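Local coordinates for protein 3-methylornithine synthase (Methanosarcina barkeri, PDB 3T7V) that isomerises L-lysine to (3R)-3-methyl-D-ornithine by a radical mechanism, using a [4Fe-4S] cluster and S-adenosylmethionine, in the biosynthesis of pyrrolysine, at residues V129-V132 with Q133-E137. Sequence-based numbering, arbitrary orientation.
Sequences VELV and QIVKE
Q133 N donates to V129 O at 3.0 Å, the first of four consecutive i to i+4 backbone bonds that join V129-V132 to Q133-E137 in a regular alpha-helix. I134 N to E130 O, V135 N to L131 O and K136 N to V132 O follow, and E137 N to Q133 O continues the series. CB of Q133 rests 3.5 Å from E130 O, while its side chain runs out fully extended to the partly exposed flank. There the amide turns toward the next helical turn: NE2 gives E137 OE2 a 3.0 Å hydrogen bond, directed within the amide plane but arriving 43° out of the carboxylate plane. This polar i to i+4 link orients the Q133 amide, whose OE1 also accepts a weak hydrogen bond from K161. Beside it, I134 carries CG1 next to its own backbone N (chi1 -71°), which turns the chain back along the helix over the preceding turn; CD1 thereby meets the aliphatic CG of E130 at 4.0 Å, the two side chains crossing at a slant. On the buried face, L131 and V135 run alongside each other in the same direction, with CD2 of L131 3.9 Å from CG2 of V135. V132 is buried too: CG1 stands 3.7 Å from Q133 N, and the side chain packs on I145 and K161. K136, turning at its second torsion (75°), hydrogen-bonds through NZ to the carbonyl oxygens of G162 and L141. The segments belong to helix 126-139, on the outside of the radical SAM TIM-type barrel: L131, I134 and V135 pack on helix 93-103, V129 touches helix 152-160, and V132, V135 and K136 lie against strand 143-146, where S146, a methylornithine-binding residue, has its side chain about 10 Å from that of V132.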
loop_
_atom_site.group_PDB
_atom_site.type_symbol
_atom_site.label_atom_id
_atom_site.label_comp_id
_atom_site.label_asym_id
_atom_site.label_seq_id
_atom_site.Cartn_x
_atom_site.Cartn_y
_atom_site.Cartn_z
ATOM N N VAL A 129 10.729 -11.274 -14.695
ATOM C CA VAL A 129 11.966 -11.603 -13.926
ATOM C C VAL A 129 13.123 -10.747 -14.478
ATOM O O VAL A 129 13.918 -10.206 -13.667
ATOM C CB VAL A 129 12.268 -13.122 -14.046
ATOM C CG1 VAL A 129 13.595 -13.414 -13.306
ATOM C CG2 VAL A 129 11.100 -13.919 -13.400
ATOM N N GLU A 130 13.206 -10.549 -15.797
ATOM C CA GLU A 130 14.312 -9.751 -16.346
ATOM C C GLU A 130 14.132 -8.292 -15.957
ATOM O O GLU A 130 15.122 -7.575 -15.707
ATOM C CB GLU A 130 14.335 -9.917 -17.909
ATOM C CG GLU A 130 15.499 -9.188 -18.632
ATOM C CD GLU A 130 15.717 -9.674 -20.078
ATOM O OE1 GLU A 130 16.507 -9.024 -20.808
ATOM O OE2 GLU A 130 15.113 -10.703 -20.484
ATOM N N LEU A 131 12.879 -7.839 -15.925
ATOM C CA LEU A 131 12.613 -6.445 -15.467
ATOM C C LEU A 131 13.088 -6.279 -13.990
ATOM O O LEU A 131 13.781 -5.272 -13.631
ATOM C CB LEU A 131 11.108 -6.058 -15.624
ATOM C CG LEU A 131 10.765 -4.619 -15.262
ATOM C CD1 LEU A 131 9.382 -4.398 -15.935
ATOM C CD2 LEU A 131 10.657 -4.496 -13.792
ATOM N N VAL A 132 12.756 -7.188 -13.110
ATOM C CA VAL A 132 13.270 -7.042 -11.750
ATOM C C VAL A 132 14.798 -7.057 -11.691
ATOM O O VAL A 132 15.391 -6.218 -10.984
ATOM C CB VAL A 132 12.707 -8.222 -10.883
ATOM C CG1 VAL A 132 13.319 -8.211 -9.470
ATOM C CG2 VAL A 132 11.171 -8.113 -10.763
ATOM N N GLN A 133 15.432 -7.918 -12.489
ATOM C CA GLN A 133 16.900 -7.988 -12.496
ATOM C C GLN A 133 17.462 -6.635 -12.933
ATOM O O GLN A 133 18.410 -6.140 -12.328
ATOM C CB GLN A 133 17.334 -9.079 -13.463
ATOM C CG GLN A 133 18.879 -9.163 -13.586
ATOM C CD GLN A 133 19.343 -10.213 -14.565
ATOM O OE1 GLN A 133 18.598 -11.055 -14.971
ATOM N NE2 GLN A 133 20.576 -10.108 -15.010
ATOM N N ILE A 134 16.927 -6.015 -13.981
ATOM C CA ILE A 134 17.446 -4.739 -14.480
ATOM C C ILE A 134 17.270 -3.668 -13.486
ATOM O O ILE A 134 18.212 -2.877 -13.246
ATOM C CB ILE A 134 16.815 -4.379 -15.862
ATOM C CG1 ILE A 134 17.384 -5.328 -16.925
ATOM C CG2 ILE A 134 17.077 -2.918 -16.216
ATOM C CD1 ILE A 134 16.586 -5.360 -18.190
ATOM N N VAL A 135 16.081 -3.563 -12.885
ATOM C CA VAL A 135 15.917 -2.536 -11.871
ATOM C C VAL A 135 16.841 -2.746 -10.650
ATOM O O VAL A 135 17.405 -1.783 -10.097
ATOM C CB VAL A 135 14.425 -2.485 -11.407
ATOM C CG1 VAL A 135 14.276 -1.484 -10.240
ATOM C CG2 VAL A 135 13.533 -2.081 -12.630
ATOM N N LYS A 136 17.038 -3.991 -10.196
ATOM C CA LYS A 136 17.909 -4.250 -9.039
ATOM C C LYS A 136 19.347 -3.868 -9.439
ATOM O O LYS A 136 20.081 -3.282 -8.635
ATOM C CB LYS A 136 17.828 -5.708 -8.640
ATOM C CG LYS A 136 18.455 -5.980 -7.277
ATOM C CD LYS A 136 17.522 -5.482 -6.187
ATOM C CE LYS A 136 18.099 -5.882 -4.872
ATOM N NZ LYS A 136 17.061 -5.546 -3.792
ATOM N N GLU A 137 19.754 -4.220 -10.679
ATOM C CA GLU A 137 21.125 -3.871 -11.122
ATOM C C GLU A 137 21.334 -2.353 -11.202
ATOM O O GLU A 137 22.438 -1.862 -10.904
ATOM C CB GLU A 137 21.384 -4.488 -12.495
ATOM C CG GLU A 137 21.649 -5.984 -12.481
ATOM C CD GLU A 137 21.798 -6.515 -13.915
ATOM O OE1 GLU A 137 21.562 -5.749 -14.942
ATOM O OE2 GLU A 137 22.107 -7.714 -14.006
#